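Local coordinates for protein branched-chain alpha-ketoacid decarboxylase (Lactococcus lactis, PDB 2VBF) that probably decarboxylates branched-chain and aromatic alpha-keto acids to aldehydes, using thiamine diphosphate and a magnesium ion, at residues F298-V304 with K322-N327; D319-M323 with I333-V337; V459-G463 with L506-F510; P472-N478 with M542-V548. All blocks are in the same frame, centred on the assembly; numbering follows the deposited sequence.

Contact 1: residues F298-V304 with K322-N327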
loop_
_atom_site.group_PDB
_atom_site.type_symbol
_atom_site.label_atom_id
_atom_site.label_comp_id
_atom_site.label_asym_id
_atom_site.label_seq_id
_atom_site.Cartn_x
_atom_site.Cartn_y
_atom_site.Cartn_z
ATOM N N PHE A 298 13.758 -17.615 -39.088
ATOM C CA PHE A 298 14.159 -16.282 -38.640
ATOM C C PHE A 298 13.137 -15.805 -37.624
ATOM O O PHE A 298 11.941 -15.958 -37.843
ATOM C CB PHE A 298 14.227 -15.287 -39.801
ATOM C CG PHE A 298 14.422 -13.857 -39.358
ATOM C CD1 PHE A 298 15.577 -13.491 -38.686
ATOM C CD2 PHE A 298 13.442 -12.888 -39.578
ATOM C CE1 PHE A 298 15.768 -12.202 -38.268
ATOM C CE2 PHE A 298 13.630 -11.584 -39.158
ATOM C CZ PHE A 298 14.792 -11.235 -38.499
ATOM N N ILE A 299 13.616 -15.228 -36.523
ATOM C CA ILE A 299 12.754 -14.698 -35.469
ATOM C C ILE A 299 13.084 -13.224 -35.271
ATOM O O ILE A 299 14.245 -12.876 -35.035
ATOM C CB ILE A 299 12.971 -15.413 -34.128
ATOM C CG1 ILE A 299 12.766 -16.925 -34.270
ATOM C CG2 ILE A 299 12.032 -14.824 -33.052
ATOM C CD1 ILE A 299 13.416 -17.726 -33.171
ATOM N N LEU A 300 12.063 -12.376 -35.373
ATOM C CA LEU A 300 12.158 -10.953 -35.026
ATOM C C LEU A 300 11.364 -10.710 -33.736
ATOM O O LEU A 300 10.120 -10.827 -33.735
ATOM C CB LEU A 300 11.595 -10.093 -36.155
ATOM C CG LEU A 300 11.556 -8.569 -35.977
ATOM C CD1 LEU A 300 12.980 -8.010 -35.836
ATOM C CD2 LEU A 300 10.827 -7.894 -37.136
ATOM N N MET A 301 12.066 -10.415 -32.636
ATOM C CA MET A 301 11.397 -10.049 -31.378
ATOM C C MET A 301 11.387 -8.534 -31.212
ATOM O O MET A 301 12.436 -7.874 -31.315
ATOM C CB MET A 301 12.066 -10.682 -30.154
ATOM C CG MET A 301 12.141 -12.197 -30.197
ATOM S SD MET A 301 11.990 -12.967 -28.560
ATOM C CE MET A 301 13.271 -12.160 -27.596
ATOM N N LEU A 302 10.202 -7.989 -30.955
ATOM C CA LEU A 302 10.013 -6.554 -30.778
ATOM C C LEU A 302 9.477 -6.292 -29.381
ATOM O O LEU A 302 8.308 -6.542 -29.106
ATOM C CB LEU A 302 9.023 -6.017 -31.803
ATOM C CG LEU A 302 9.384 -6.276 -33.263
ATOM C CD1 LEU A 302 8.293 -5.752 -34.179
ATOM C CD2 LEU A 302 10.702 -5.634 -33.590
ATOM N N GLY A 303 10.343 -5.794 -28.508
ATOM C CA GLY A 303 9.942 -5.383 -27.166
ATOM C C GLY A 303 9.523 -6.487 -26.218
ATOM O O GLY A 303 8.648 -6.284 -25.374
ATOM N N VAL A 304 10.161 -7.644 -26.349
ATOM C CA VAL A 304 9.823 -8.847 -25.586
ATOM C C VAL A 304 10.765 -9.064 -24.395
ATOM O O VAL A 304 11.966 -8.841 -24.506
ATOM C CB VAL A 304 9.898 -10.078 -26.505
ATOM C CG1 VAL A 304 9.737 -11.368 -25.709
ATOM C CG2 VAL A 304 8.848 -9.971 -27.602
ATOM N N LYS A 322 19.307 -17.392 -34.871
ATOM C CA LYS A 322 18.350 -17.121 -35.938
ATOM C C LYS A 322 17.490 -15.892 -35.625
ATOM O O LYS A 322 16.411 -15.738 -36.196
ATOM C CB LYS A 322 17.415 -18.328 -36.115
ATOM C CG LYS A 322 18.093 -19.648 -36.426
ATOM C CD LYS A 322 17.077 -20.795 -36.387
ATOM C CE LYS A 322 17.749 -22.155 -36.125
ATOM N NZ LYS A 322 17.905 -23.005 -37.342
ATOM N N MET A 323 17.970 -15.010 -34.746
ATOM C CA MET A 323 17.113 -13.964 -34.178
ATOM C C MET A 323 17.697 -12.565 -34.288
ATOM O O MET A 323 18.905 -12.378 -34.129
ATOM C CB MET A 323 16.872 -14.275 -32.702
ATOM C CG MET A 323 15.912 -13.321 -31.982
ATOM S SD MET A 323 15.854 -13.640 -30.211
ATOM C CE MET A 323 14.938 -15.189 -30.171
ATOM N N ILE A 324 16.826 -11.598 -34.568
ATOM C CA ILE A 324 17.084 -10.189 -34.277
ATOM C C ILE A 324 16.058 -9.779 -33.214
ATOM O O ILE A 324 14.849 -9.854 -33.455
ATOM C CB ILE A 324 16.946 -9.312 -35.527
ATOM C CG1 ILE A 324 18.086 -9.601 -36.508
ATOM C CG2 ILE A 324 16.959 -7.818 -35.162
ATOM C CD1 ILE A 324 17.882 -9.032 -37.863
ATOM N N SER A 325 16.534 -9.393 -32.033
ATOM C CA SER A 325 15.660 -8.881 -30.982
ATOM C C SER A 325 15.938 -7.393 -30.785
ATOM O O SER A 325 17.095 -6.960 -30.811
ATOM C CB SER A 325 15.824 -9.661 -29.669
ATOM O OG SER A 325 17.086 -9.455 -29.067
ATOM N N LEU A 326 14.864 -6.628 -30.635
ATOM C CA LEU A 326 14.925 -5.207 -30.352
ATOM C C LEU A 326 14.169 -4.941 -29.053
ATOM O O LEU A 326 13.014 -5.354 -28.902
ATOM C CB LEU A 326 14.289 -4.411 -31.488
ATOM C CG LEU A 326 14.912 -4.623 -32.873
ATOM C CD1 LEU A 326 14.123 -3.852 -33.920
ATOM C CD2 LEU A 326 16.378 -4.219 -32.866
ATOM N N ASN A 327 14.847 -4.277 -28.122
ATOM C CA ASN A 327 14.267 -3.859 -26.852
ATOM C C ASN A 327 14.618 -2.400 -26.635
ATOM O O ASN A 327 15.502 -1.877 -27.304
ATOM C CB ASN A 327 14.821 -4.704 -25.698
ATOM C CG ASN A 327 14.194 -6.081 -25.626
ATOM O OD1 ASN A 327 14.728 -7.059 -26.163
ATOM N ND2 ASN A 327 13.047 -6.163 -24.961
HETATM O O HOH W 1 12.603 -8.179 -27.976
#
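Ile299 and Met301 on one strand bond to Lys322, Ile324 and Leu326 on the next, a parallel pair inside the central domain's mixed sheet: Ile299 N gives to Lys322 O at 2.9 Å, and Ile299 O takes the N-H of Ile324. Met323 carries much of the packing on one face. Its CG is anti to the backbone N (chi1 -176°), which carries the chain across toward Ile299 and Met301; CB and CG pass Ile299 O, CG at 3.5 Å. The SD then meets Met301 CE at 4.0 Å, and CE, turned back at chi3, reaches Met301 SD at 4.0 Å and Ile299 CG2 at 4.1 Å. Unbranched, flexible methionines suit such interlocking. On the other face, toward helix 212-227, Ile324 CD1 lies at the edge of the Phe298 ring, 3.8 Å from CE1. Where the strands end, Gly303 turns with positive phi, Asn327 ND2 reaches Val304 O from well above its carbonyl plane, and a water accepts from Val304 N and donates to Leu326 O. Apolar side chains thus make up most of both faces, with Ser325 the polar exception beside the methionines; backbone bonds satisfy the buried peptides, and polar side-chain and water bonds gather at the C-terminal end.

Contact 2: residues D319-M323 with I333-V337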
loop_
_atom_site.group_PDB
_atom_site.type_symbol
_atom_site.label_atom_id
_atom_site.label_comp_id
_atom_site.label_asym_id
_atom_site.label_seq_id
_atom_site.Cartn_x
_atom_site.Cartn_y
_atom_site.Cartn_z
ATOM N N ASP A 319 15.922 -19.636 -30.747
ATOM C CA ASP A 319 17.339 -19.684 -31.111
ATOM C C ASP A 319 17.908 -18.293 -31.437
ATOM O O ASP A 319 17.614 -17.709 -32.476
ATOM C CB ASP A 319 17.508 -20.626 -32.312
ATOM C CG ASP A 319 18.951 -20.981 -32.599
ATOM O OD1 ASP A 319 19.885 -20.307 -32.108
ATOM O OD2 ASP A 319 19.144 -21.972 -33.330
ATOM N N GLU A 320 18.722 -17.776 -30.517
ATOM C CA GLU A 320 19.482 -16.536 -30.704
ATOM C C GLU A 320 20.228 -16.451 -32.041
ATOM O O GLU A 320 20.340 -15.376 -32.629
ATOM C CB GLU A 320 20.470 -16.355 -29.531
ATOM C CG GLU A 320 21.421 -17.561 -29.263
ATOM C CD GLU A 320 20.705 -18.832 -28.764
ATOM O OE1 GLU A 320 19.699 -18.720 -28.022
ATOM O OE2 GLU A 320 21.141 -19.949 -29.136
ATOM N N ASN A 321 20.723 -17.590 -32.536
ATOM C CA ASN A 321 21.481 -17.613 -33.793
ATOM C C ASN A 321 20.631 -17.299 -35.024
ATOM O O ASN A 321 21.175 -16.976 -36.078
ATOM C CB ASN A 321 22.167 -18.966 -33.989
ATOM C CG ASN A 321 23.144 -19.291 -32.881
ATOM O OD1 ASN A 321 23.928 -18.441 -32.464
ATOM N ND2 ASN A 321 23.102 -20.526 -32.397
ATOM N N LYS A 322 19.307 -17.392 -34.871
ATOM C CA LYS A 322 18.350 -17.121 -35.938
ATOM C C LYS A 322 17.490 -15.892 -35.625
ATOM O O LYS A 322 16.411 -15.738 -36.196
ATOM C CB LYS A 322 17.415 -18.328 -36.115
ATOM C CG LYS A 322 18.093 -19.648 -36.426
ATOM C CD LYS A 322 17.077 -20.795 -36.387
ATOM C CE LYS A 322 17.749 -22.155 -36.125
ATOM N NZ LYS A 322 17.905 -23.005 -37.342
ATOM N N MET A 323 17.970 -15.010 -34.746
ATOM C CA MET A 323 17.113 -13.964 -34.178
ATOM C C MET A 323 17.697 -12.565 -34.288
ATOM O O MET A 323 18.905 -12.378 -34.129
ATOM C CB MET A 323 16.872 -14.275 -32.702
ATOM C CG MET A 323 15.912 -13.321 -31.982
ATOM S SD MET A 323 15.854 -13.640 -30.211
ATOM C CE MET A 323 14.938 -15.189 -30.171
ATOM N N ILE A 333 21.558 -8.667 -32.630
ATOM C CA ILE A 333 21.472 -8.942 -34.067
ATOM C C ILE A 333 22.293 -10.195 -34.321
ATOM O O ILE A 333 23.519 -10.129 -34.435
ATOM C CB ILE A 333 22.026 -7.784 -34.932
ATOM C CG1 ILE A 333 21.435 -6.438 -34.510
ATOM C CG2 ILE A 333 21.746 -8.030 -36.406
ATOM C CD1 ILE A 333 22.126 -5.835 -33.334
ATOM N N PHE A 334 21.624 -11.342 -34.378
ATOM C CA PHE A 334 22.316 -12.618 -34.540
ATOM C C PHE A 334 23.520 -12.690 -33.594
ATOM O O PHE A 334 24.662 -12.897 -34.025
ATOM C CB PHE A 334 22.727 -12.819 -36.005
ATOM C CG PHE A 334 21.575 -12.737 -36.962
ATOM C CD1 PHE A 334 20.525 -13.636 -36.864
ATOM C CD2 PHE A 334 21.521 -11.753 -37.944
ATOM C CE1 PHE A 334 19.440 -13.571 -37.735
ATOM C CE2 PHE A 334 20.440 -11.677 -38.811
ATOM C CZ PHE A 334 19.397 -12.592 -38.706
ATOM N N ASN A 335 23.240 -12.475 -32.307
ATOM C CA ASN A 335 24.210 -12.581 -31.201
ATOM C C ASN A 335 25.101 -11.373 -30.969
ATOM O O ASN A 335 25.772 -11.324 -29.951
ATOM C CB ASN A 335 25.136 -13.801 -31.338
ATOM C CG ASN A 335 24.370 -15.103 -31.441
ATOM O OD1 ASN A 335 23.555 -15.424 -30.572
ATOM N ND2 ASN A 335 24.624 -15.859 -32.507
ATOM N N LYS A 336 25.086 -10.400 -31.877
ATOM C CA LYS A 336 25.859 -9.173 -31.695
ATOM C C LYS A 336 25.012 -8.182 -30.902
ATOM O O LYS A 336 23.982 -7.724 -31.386
ATOM C CB LYS A 336 26.245 -8.561 -33.045
ATOM C CG LYS A 336 27.153 -7.326 -32.944
ATOM C CD LYS A 336 26.897 -6.333 -34.081
ATOM C CE LYS A 336 27.692 -5.049 -33.887
ATOM N NZ LYS A 336 27.114 -3.907 -34.644
ATOM N N VAL A 337 25.458 -7.847 -29.691
ATOM C CA VAL A 337 24.731 -6.906 -28.841
ATOM C C VAL A 337 24.996 -5.484 -29.315
ATOM O O VAL A 337 26.148 -5.110 -29.569
ATOM C CB VAL A 337 25.127 -7.026 -27.351
ATOM C CG1 VAL A 337 24.370 -5.996 -26.509
ATOM C CG2 VAL A 337 24.868 -8.426 -26.834
HETATM O O HOH W 2 20.398 -12.702 -31.598
#
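Phe334 sets its ring against the backbone of residues 321-323, and this is the close-packed part of the contact. CE1 lies 3.7 Å from Lys322 C, which sits at the ring's edge, while CD1 comes to 3.4 Å from Met323 O. With CG anti to the carbonyl carbon (chi1 -56°) the ring is swung toward the segment 319-323, and Ser224 of helix 212-227 also touches it. The same residue's N-H bonds to Met323 O at 2.9 Å. Phe334 and Asn335 are the two central residues of a type I' turn from Ile333 to Lys336, the tight reversal of a beta hairpin at the border of the mixed sheet; both have positive phi, which asparagine tolerates well. Facing it, Asp319 OD1 accepts from Asn321 N in an Asx turn. The exposed side is looser and polar. Asn335 ND2 gives a hydrogen bond to Asn321 OD1 at 2.7 Å, in the carbonyl plane of the acceptor, although the two amides are turned 74° apart. Asn335 OD1 lies beside the aliphatic Glu320 CG at 3.3 Å, and a water that accepts from Asn335 N at 2.9 Å lies near Glu320 O and Met323 O.

Contact 3: residues V459-G463 with L506-F510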
loop_
_atom_site.group_PDB
_atom_site.type_symbol
_atom_site.label_atom_id
_atom_site.label_comp_id
_atom_site.label_asym_id
_atom_site.label_seq_id
_atom_site.Cartn_x
_atom_site.Cartn_y
_atom_site.Cartn_z
ATOM N N VAL A 459 -10.744 -3.201 -3.172
ATOM C CA VAL A 459 -12.188 -3.015 -3.296
ATOM C C VAL A 459 -12.682 -1.570 -3.148
ATOM O O VAL A 459 -13.689 -1.202 -3.746
ATOM C CB VAL A 459 -12.941 -3.924 -2.268
ATOM C CG1 VAL A 459 -12.717 -3.413 -0.859
ATOM C CG2 VAL A 459 -14.439 -3.992 -2.597
ATOM N N GLN A 460 -11.969 -0.735 -2.387
ATOM C CA GLN A 460 -12.479 0.603 -2.056
ATOM C C GLN A 460 -12.617 1.540 -3.251
ATOM O O GLN A 460 -13.322 2.558 -3.140
ATOM C CB GLN A 460 -11.702 1.276 -0.918
ATOM C CG GLN A 460 -10.193 1.296 -1.077
ATOM C CD GLN A 460 -9.550 0.077 -0.457
ATOM O OE1 GLN A 460 -9.262 -0.915 -1.139
ATOM N NE2 GLN A 460 -9.371 0.121 0.848
ATOM N N GLU A 461 -12.007 1.218 -4.399
ATOM C CA GLU A 461 -12.199 2.072 -5.594
ATOM C C GLU A 461 -13.572 1.877 -6.258
ATOM O O GLU A 461 -13.900 2.547 -7.239
ATOM C CB GLU A 461 -11.084 1.902 -6.620
ATOM C CG GLU A 461 -9.674 2.254 -6.099
ATOM C CD GLU A 461 -9.607 3.507 -5.250
ATOM O OE1 GLU A 461 -10.081 4.561 -5.716
ATOM O OE2 GLU A 461 -9.074 3.445 -4.109
ATOM N N LEU A 462 -14.377 0.959 -5.728
ATOM C CA LEU A 462 -15.792 0.886 -6.091
ATOM C C LEU A 462 -16.458 2.273 -5.949
ATOM O O LEU A 462 -17.247 2.664 -6.803
ATOM C CB LEU A 462 -16.486 -0.169 -5.218
ATOM C CG LEU A 462 -17.808 -0.823 -5.599
ATOM C CD1 LEU A 462 -17.973 -1.034 -7.084
ATOM C CD2 LEU A 462 -17.919 -2.154 -4.846
ATOM N N GLY A 463 -16.127 3.033 -4.903
ATOM C CA GLY A 463 -16.679 4.377 -4.725
ATOM C C GLY A 463 -16.414 5.290 -5.913
ATOM O O GLY A 463 -17.322 5.939 -6.435
ATOM N N LEU A 506 -21.725 -5.491 -2.824
ATOM C CA LEU A 506 -20.780 -4.389 -2.649
ATOM C C LEU A 506 -21.234 -3.044 -3.256
ATOM O O LEU A 506 -21.201 -2.016 -2.573
ATOM C CB LEU A 506 -19.373 -4.801 -3.139
ATOM C CG LEU A 506 -18.659 -5.790 -2.206
ATOM C CD1 LEU A 506 -17.476 -6.454 -2.917
ATOM C CD2 LEU A 506 -18.208 -5.109 -0.884
ATOM N N PRO A 507 -21.630 -3.026 -4.548
ATOM C CA PRO A 507 -22.025 -1.726 -5.108
ATOM C C PRO A 507 -23.117 -1.013 -4.303
ATOM O O PRO A 507 -22.998 0.176 -4.033
ATOM C CB PRO A 507 -22.485 -2.077 -6.527
ATOM C CG PRO A 507 -21.731 -3.364 -6.855
ATOM C CD PRO A 507 -21.700 -4.109 -5.549
ATOM N N GLU A 508 -24.158 -1.732 -3.896
ATOM C CA GLU A 508 -25.226 -1.136 -3.080
ATOM C C GLU A 508 -24.664 -0.549 -1.785
ATOM O O GLU A 508 -24.989 0.577 -1.399
ATOM C CB GLU A 508 -26.284 -2.192 -2.743
ATOM C CG GLU A 508 -27.426 -1.689 -1.893
ATOM C CD GLU A 508 -28.406 -2.797 -1.527
ATOM O OE1 GLU A 508 -27.955 -3.887 -1.105
ATOM O OE2 GLU A 508 -29.630 -2.569 -1.649
ATOM N N THR A 509 -23.821 -1.330 -1.114
ATOM C CA THR A 509 -23.253 -0.917 0.163
ATOM C C THR A 509 -22.331 0.302 0.001
ATOM O O THR A 509 -22.248 1.141 0.893
ATOM C CB THR A 509 -22.529 -2.100 0.834
ATOM O OG1 THR A 509 -23.496 -3.100 1.169
ATOM C CG2 THR A 509 -21.792 -1.672 2.097
ATOM N N PHE A 510 -21.691 0.412 -1.162
ATOM C CA PHE A 510 -20.784 1.517 -1.462
ATOM C C PHE A 510 -21.494 2.710 -2.124
ATOM O O PHE A 510 -20.831 3.648 -2.592
ATOM C CB PHE A 510 -19.611 1.011 -2.323
ATOM C CG PHE A 510 -18.561 0.259 -1.543
ATOM C CD1 PHE A 510 -18.878 -0.875 -0.815
ATOM C CD2 PHE A 510 -17.238 0.683 -1.551
ATOM C CE1 PHE A 510 -17.903 -1.572 -0.101
ATOM C CE2 PHE A 510 -16.275 -0.006 -0.834
ATOM C CZ PHE A 510 -16.607 -1.134 -0.107
#
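Two short helical elements of the C-terminal TPP-binding domain meet at the subunit interface: the turn leading into helix 462-467, with Val459 and Leu462, and helix 506-509, with Leu506 and, just past its end, Phe510. No hydrogen bond crosses between them; the contact is apolar. Leu462 is the wedge. A chi1 of -160°, which sets CG opposite the backbone N, sends CD2 over one face of the Phe510 ring, 4.1 Å above the plane and offset toward the rim, while its CB is 3.8 Å from Phe510 CD2. The same CD2 methyl is pushed to 3.5 Å from Leu506 CB, tighter than ordinary van der Waals contact. At the ring's edge stands Gln460 CA, 4.0 Å from Phe510 CE2. Further along, Val459 CG2 meets Leu506 CD1 at 3.9 Å, a branched chain filling space beside a leucine. Pro507 fits the first turn of its helix, where a missing N-H costs nothing. The Phe510 ring also meets Trp501 of the second subunit. Were Phe510 cut back to an alanine, the Leu462 methyl is likely to lose the ring it lies over, and that tryptophan its aromatic mate. Gln460 NE2 bonds to Gln460 OE1 of the second subunit. The arrangement belongs to the dimer interface of thiamine diphosphate enzymes, in which the cofactor sits between subunits.

Contact 4: residues P472-N478 with M542-V548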
loop_
_atom_site.group_PDB
_atom_site.type_symbol
_atom_site.label_atom_id
_atom_site.label_comp_id
_atom_site.label_asym_id
_atom_site.label_seq_id
_atom_site.Cartn_x
_atom_site.Cartn_y
_atom_site.Cartn_z
ATOM N N PRO A 472 -17.920 -0.244 -16.807
ATOM C CA PRO A 472 -17.273 -1.502 -17.161
ATOM C C PRO A 472 -18.153 -2.691 -16.791
ATOM O O PRO A 472 -19.122 -2.531 -16.049
ATOM C CB PRO A 472 -16.025 -1.487 -16.284
ATOM C CG PRO A 472 -16.482 -0.823 -15.070
ATOM C CD PRO A 472 -17.316 0.327 -15.589
ATOM N N ILE A 473 -17.790 -3.869 -17.286
ATOM C CA ILE A 473 -18.441 -5.116 -16.917
ATOM C C ILE A 473 -17.430 -5.887 -16.057
ATOM O O ILE A 473 -16.368 -6.289 -16.543
ATOM C CB ILE A 473 -18.842 -5.944 -18.149
ATOM C CG1 ILE A 473 -19.750 -5.117 -19.080
ATOM C CG2 ILE A 473 -19.500 -7.281 -17.714
ATOM C CD1 ILE A 473 -19.958 -5.743 -20.451
ATOM N N CYS A 474 -17.752 -6.047 -14.776
ATOM C CA CYS A 474 -16.837 -6.620 -13.803
ATOM C C CYS A 474 -17.325 -7.989 -13.383
ATOM O O CYS A 474 -18.473 -8.127 -12.950
ATOM C CB CYS A 474 -16.746 -5.719 -12.583
ATOM S SG CYS A 474 -16.169 -4.068 -12.961
ATOM N N PHE A 475 -16.456 -8.983 -13.529
ATOM C CA PHE A 475 -16.713 -10.367 -13.120
ATOM C C PHE A 475 -15.826 -10.708 -11.931
ATOM O O PHE A 475 -14.600 -10.668 -12.048
ATOM C CB PHE A 475 -16.415 -11.350 -14.247
ATOM C CG PHE A 475 -17.303 -11.197 -15.440
ATOM C CD1 PHE A 475 -18.551 -11.812 -15.473
ATOM C CD2 PHE A 475 -16.893 -10.450 -16.526
ATOM C CE1 PHE A 475 -19.369 -11.681 -16.581
ATOM C CE2 PHE A 475 -17.709 -10.301 -17.638
ATOM C CZ PHE A 475 -18.947 -10.920 -17.670
ATOM N N ILE A 476 -16.445 -11.046 -10.805
ATOM C CA ILE A 476 -15.719 -11.425 -9.580
ATOM C C ILE A 476 -15.793 -12.948 -9.454
ATOM O O ILE A 476 -16.891 -13.512 -9.332
ATOM C CB ILE A 476 -16.309 -10.760 -8.305
ATOM C CG1 ILE A 476 -16.328 -9.227 -8.423
ATOM C CG2 ILE A 476 -15.518 -11.193 -7.059
ATOM C CD1 ILE A 476 -17.468 -8.654 -9.225
ATOM N N ILE A 477 -14.638 -13.616 -9.490
ATOM C CA ILE A 477 -14.610 -15.071 -9.395
ATOM C C ILE A 477 -14.577 -15.509 -7.931
ATOM O O ILE A 477 -13.542 -15.535 -7.296
ATOM C CB ILE A 477 -13.462 -15.703 -10.187
ATOM C CG1 ILE A 477 -13.555 -15.282 -11.661
ATOM C CG2 ILE A 477 -13.499 -17.210 -10.042
ATOM C CD1 ILE A 477 -12.517 -15.899 -12.559
ATOM N N ASN A 478 -15.750 -15.849 -7.410
ATOM C CA ASN A 478 -15.847 -16.334 -6.054
ATOM C C ASN A 478 -15.637 -17.845 -6.069
ATOM O O ASN A 478 -16.568 -18.607 -6.370
ATOM C CB ASN A 478 -17.199 -15.960 -5.449
ATOM C CG ASN A 478 -17.392 -16.542 -4.063
ATOM O OD1 ASN A 478 -16.562 -17.322 -3.581
ATOM N ND2 ASN A 478 -18.489 -16.182 -3.420
ATOM N N MET A 542 -22.814 0.106 -15.300
ATOM C CA MET A 542 -21.765 -0.793 -14.857
ATOM C C MET A 542 -22.422 -2.110 -14.449
ATOM O O MET A 542 -23.530 -2.117 -13.899
ATOM C CB MET A 542 -21.025 -0.178 -13.658
ATOM C CG MET A 542 -19.878 -0.999 -13.107
ATOM S SD MET A 542 -18.924 -0.033 -11.923
ATOM C CE MET A 542 -18.307 -1.346 -10.880
ATOM N N TYR A 543 -21.746 -3.217 -14.723
ATOM C CA TYR A 543 -22.212 -4.526 -14.300
ATOM C C TYR A 543 -21.226 -5.130 -13.298
ATOM O O TYR A 543 -20.010 -5.041 -13.485
ATOM C CB TYR A 543 -22.456 -5.440 -15.505
ATOM C CG TYR A 543 -23.788 -5.124 -16.126
ATOM C CD1 TYR A 543 -23.984 -3.921 -16.801
ATOM C CD2 TYR A 543 -24.871 -5.986 -15.990
ATOM C CE1 TYR A 543 -25.221 -3.592 -17.346
ATOM C CE2 TYR A 543 -26.110 -5.670 -16.534
ATOM C CZ TYR A 543 -26.276 -4.476 -17.213
ATOM O OH TYR A 543 -27.503 -4.155 -17.741
ATOM N N TRP A 544 -21.779 -5.699 -12.229
ATOM C CA TRP A 544 -21.013 -6.273 -11.126
ATOM C C TRP A 544 -21.522 -7.699 -10.897
ATOM O O TRP A 544 -22.572 -7.913 -10.282
ATOM C CB TRP A 544 -21.207 -5.414 -9.890
ATOM C CG TRP A 544 -20.286 -5.719 -8.756
ATOM C CD1 TRP A 544 -20.558 -6.475 -7.644
ATOM C CD2 TRP A 544 -18.937 -5.255 -8.604
ATOM N NE1 TRP A 544 -19.463 -6.502 -6.820
ATOM C CE2 TRP A 544 -18.453 -5.770 -7.384
ATOM C CE3 TRP A 544 -18.091 -4.465 -9.388
ATOM C CZ2 TRP A 544 -17.156 -5.514 -6.923
ATOM C CZ3 TRP A 544 -16.806 -4.210 -8.930
ATOM C CH2 TRP A 544 -16.354 -4.736 -7.701
ATOM N N ILE A 545 -20.778 -8.666 -11.423
ATOM C CA ILE A 545 -21.260 -10.021 -11.586
ATOM C C ILE A 545 -20.427 -10.986 -10.770
ATOM O O ILE A 545 -19.261 -11.243 -11.091
ATOM C CB ILE A 545 -21.220 -10.430 -13.074
ATOM C CG1 ILE A 545 -22.084 -9.480 -13.910
ATOM C CG2 ILE A 545 -21.653 -11.885 -13.254
ATOM C CD1 ILE A 545 -21.692 -9.456 -15.384
ATOM N N GLU A 546 -21.043 -11.541 -9.725
ATOM C CA GLU A 546 -20.375 -12.531 -8.895
ATOM C C GLU A 546 -20.523 -13.904 -9.548
ATOM O O GLU A 546 -21.638 -14.426 -9.666
ATOM C CB GLU A 546 -20.951 -12.522 -7.474
ATOM C CG GLU A 546 -20.329 -13.584 -6.557
ATOM C CD GLU A 546 -20.882 -13.562 -5.151
ATOM O OE1 GLU A 546 -21.644 -12.628 -4.810
ATOM O OE2 GLU A 546 -20.526 -14.485 -4.384
ATOM N N LEU A 547 -19.401 -14.472 -9.993
ATOM C CA LEU A 547 -19.365 -15.830 -10.549
ATOM C C LEU A 547 -18.999 -16.800 -9.444
ATOM O O LEU A 547 -18.002 -16.597 -8.746
ATOM C CB LEU A 547 -18.331 -15.942 -11.674
ATOM C CG LEU A 547 -18.458 -14.945 -12.828
ATOM C CD1 LEU A 547 -17.333 -15.176 -13.833
ATOM C CD2 LEU A 547 -19.836 -15.051 -13.511
ATOM N N VAL A 548 -19.792 -17.861 -9.282
ATOM C CA VAL A 548 -19.470 -18.888 -8.301
ATOM C C VAL A 548 -18.828 -20.093 -8.994
ATOM O O VAL A 548 -19.402 -20.687 -9.915
ATOM C CB VAL A 548 -20.708 -19.321 -7.471
ATOM C CG1 VAL A 548 -20.295 -20.352 -6.426
ATOM C CG2 VAL A 548 -21.345 -18.106 -6.804
#
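The Trp544 indole is sandwiched. Ile476 CD1 stands over one face, 3.7 Å from the centroid of the five-membered ring and 15° off its normal, a CH-pi contact. Against the opposite face lie Pro507 and Leu462. Cys474 approaches obliquely, its CB 3.7 Å from Trp544 CE3, while the indole N-H is spent on Tyr503 O. Losing the indole of Trp544 to a serine, say, would probably open a gap beneath Ile476 and leave the Tyr503 carbonyl without its donor. On the other side of the sheet the Phe475 ring lies nearly parallel to that of Phe449, and Ile545 CD1 approaches Phe475 CE1 obliquely at 3.4 Å. The segments 472-478 and 542-548 are neighbouring parallel strands inside the six-stranded sheet of the C-terminal domain, joined by six backbone bonds, from Tyr543 N to Pro472 O at one end to Asn478 N and Leu547 O at the other. There Asn478 ND2 donates to Glu546 OE2 at 2.8 Å, almost straight (169°), on the anti side of the carboxylate. Glu546 reaches it through a fully extended chain (chi1 178°). With Ser504 N bonded to its OE1, the buried carboxylate is held at both oxygens, an environment likely to favour its charged form and to fix Asn478 just before the magnesium ligand Asn479.

Overall arrangement
Following the chain, contact 1 comes first: strand 298-302 is rejoined after a strandless loop by 322-327. Contact 2 opens on the end of that loop, shares Lys322 and Met323 with contact 1, and closes around the hairpin at the border of the same sheet; Phe334 touches Phe298 and Ile324, so the two form one unit of the central domain. Contacts 3 and 4 follow in the C-terminal TPP-binding domain, with centres about 44 and 38 Å from that of contact 1. Their segments alternate along the chain, 459-463, 472-478, 506-510, 542-548, so the loops cross, tying the helices at the dimer interface to the sheet beside the cofactor.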